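Local structure of putative phosphoglycolate phosphatase (Lactobacillus delbrueckii, 2HI0) at residues S19-S24 and C105-G110. The protein is a haloacid dehalogenase-family hydrolase that probably removes the phosphate from 2-phosphoglycolate. Sequence-based numbering, arbitrary orientation. Where two conformers were deposited one is given.
Sequences SADLTS and CQIKTG. Unlike the reference sequence in segment 105-110: Gly110 (reference Cys).
Ala20 and Asp21, in the first turn of helix 19-32, meet the curved loop 105-110, and the aspartate carries most of the contact. The methyl group of Ala20 lies against the start of the Lys108 side chain, CB to CB at 3.9 Å; beyond this point the lysine bends away from the helix.

Asp21 reaches into the concave side of the loop, its CG anti to the carbonyl carbon (chi1 -77°), and its carboxylate gathers consecutive donors there. Asp21 OD1 takes the amide N of Lys108 at 2.9 Å, a nearly straight bond (166°) arriving on the syn side close to the carboxylate plane. Asp21 OD2 is gripped from both faces of that plane: the hydroxyl OG1 of Thr109 donates to it over one face at 2.6 Å, and N of Ile107 approaches from the other, on the syn side, at 3.0 Å. Weak bonds from the amides of Lys108 and Thr109 to OD2 supplement these. With both oxygens engaged, the carboxylate's rotation is fixed, and the loop amides would probably stabilise its negative charge. A water forms a second link, accepting from Asp21 N and donating to Thr109 OG1 at 2.9 Å, so that the threonine hydroxyl donates to the carboxylate and accepts from the water. Farther along the helix, Thr23 turns its hydroxyl back to Ser19 O, which also accepts the amide of Thr23 from the opposite face.

The buried carboxylate thus ties the first helix of the helical cap to the loop returning the chain to the core after helix 87-103. Gly110, which differs from the reference sequence, pairs through its backbone with Asp17; strands 16-17 and 110-111 form the two cap-core linkers, consistent with a HAD-family cap inserted after the first core strand. Ser19 and Thr23 rest on helix 41-47, while Cys105 and Gln106 touch helix 137-147.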
loop_
_atom_site.group_PDB
_atom_site.type_symbol
_atom_site.label_atom_id
_atom_site.label_comp_id
_atom_site.label_asym_id
_atom_site.label_seq_id
_atom_site.Cartn_x
_atom_site.Cartn_y
_atom_site.Cartn_z
ATOM N N SER A 19 -2.651 2.246 9.716
ATOM C CA SER A 19 -1.859 3.433 10.064
ATOM C C SER A 19 -1.489 3.514 11.532
ATOM O O SER A 19 -0.410 3.936 11.855
ATOM C CB SER A 19 -2.599 4.686 9.632
ATOM O OG SER A 19 -3.923 4.724 10.104
ATOM N N ALA A 20 -2.360 3.047 12.422
ATOM C CA ALA A 20 -2.000 3.093 13.851
ATOM C C ALA A 20 -0.796 2.231 14.184
ATOM O O ALA A 20 0.126 2.688 14.872
ATOM C CB ALA A 20 -3.179 2.695 14.754
ATOM N N ASP A 21 -0.777 0.979 13.707
ATOM C CA ASP A 21 0.314 0.045 14.019
ATOM C C ASP A 21 1.594 0.515 13.332
ATOM O O ASP A 21 2.703 0.388 13.871
ATOM C CB ASP A 21 -0.036 -1.396 13.600
ATOM C CG ASP A 21 -1.018 -2.090 14.564
ATOM O OD1 ASP A 21 -1.230 -1.638 15.713
ATOM O OD2 ASP A 21 -1.602 -3.139 14.188
ATOM N N LEU A 22 1.456 1.084 12.132
ATOM C CA LEU A 22 2.646 1.636 11.453
ATOM C C LEU A 22 3.300 2.792 12.256
ATOM O O LEU A 22 4.532 2.915 12.368
ATOM C CB LEU A 22 2.298 2.119 10.022
ATOM C CG LEU A 22 2.087 1.050 8.966
ATOM C CD1 LEU A 22 1.462 1.730 7.736
ATOM C CD2 LEU A 22 3.329 0.285 8.555
ATOM N N THR A 23 2.420 3.630 12.809
ATOM C CA THR A 23 2.802 4.804 13.598
ATOM C C THR A 23 3.535 4.356 14.852
ATOM O O THR A 23 4.601 4.834 15.155
ATOM C CB THR A 23 1.540 5.651 13.917
ATOM O OG1 THR A 23 0.989 6.146 12.687
ATOM C CG2 THR A 23 1.875 6.850 14.789
ATOM N N SER A 24 2.941 3.416 15.581
ATOM C CA SER A 24 3.553 2.891 16.789
ATOM C C SER A 24 4.933 2.282 16.500
ATOM O O SER A 24 5.901 2.506 17.240
ATOM C CB SER A 24 2.622 1.844 17.411
ATOM O OG SER A 24 3.170 1.380 18.624
ATOM N N CYS A 105 2.229 -6.088 13.880
ATOM C CA CYS A 105 1.411 -5.538 12.805
ATOM C C CYS A 105 -0.080 -5.897 12.959
ATOM O O CYS A 105 -0.864 -5.573 12.068
ATOM C CB CYS A 105 1.919 -5.989 11.421
ATOM S SG CYS A 105 1.917 -7.755 11.193
ATOM N N GLN A 106 -0.487 -6.528 14.070
ATOM C CA GLN A 106 -1.874 -6.957 14.222
ATOM C C GLN A 106 -2.421 -6.621 15.600
ATOM O O GLN A 106 -3.066 -7.428 16.245
ATOM C CB GLN A 106 -1.969 -8.445 13.923
ATOM C CG GLN A 106 -3.318 -8.855 13.404
ATOM C CD GLN A 106 -3.510 -10.365 13.505
ATOM O OE1 GLN A 106 -2.568 -11.143 13.260
ATOM N NE2 GLN A 106 -4.717 -10.786 13.886
ATOM N N ILE A 107 -2.150 -5.425 16.063
ATOM C CA ILE A 107 -2.604 -4.975 17.377
ATOM C C ILE A 107 -3.866 -4.121 17.113
ATOM O O ILE A 107 -4.979 -4.572 17.407
ATOM C CB ILE A 107 -1.487 -4.190 18.139
ATOM C CG1 ILE A 107 -0.233 -5.051 18.343
ATOM C CG2 ILE A 107 -1.988 -3.633 19.507
ATOM C CD1 ILE A 107 0.918 -4.317 18.973
ATOM N N LYS A 108 -3.716 -2.936 16.529
ATOM C CA LYS A 108 -4.865 -2.118 16.130
ATOM C C LYS A 108 -5.372 -2.445 14.691
ATOM O O LYS A 108 -6.461 -2.009 14.285
ATOM C CB LYS A 108 -4.473 -0.640 16.183
ATOM C CG LYS A 108 -4.039 -0.149 17.553
ATOM C CD LYS A 108 -5.059 -0.457 18.619
ATOM C CE LYS A 108 -4.830 0.387 19.884
ATOM N NZ LYS A 108 -5.558 1.696 19.795
ATOM N N THR A 109 -4.598 -3.221 13.937
ATOM C CA THR A 109 -4.902 -3.439 12.523
ATOM C C THR A 109 -6.043 -4.437 12.324
ATOM O O THR A 109 -6.011 -5.528 12.835
ATOM C CB THR A 109 -3.654 -3.857 11.700
ATOM O OG1 THR A 109 -2.643 -2.844 11.801
ATOM C CG2 THR A 109 -4.045 -4.075 10.234
ATOM N N GLY A 110 -7.023 -4.028 11.520
ATOM C CA GLY A 110 -8.104 -4.892 11.044
ATOM C C GLY A 110 -8.573 -4.454 9.668
ATOM O O GLY A 110 -8.134 -3.437 9.137
HETATM O O HOH W 1 -3.300 -0.220 12.747
#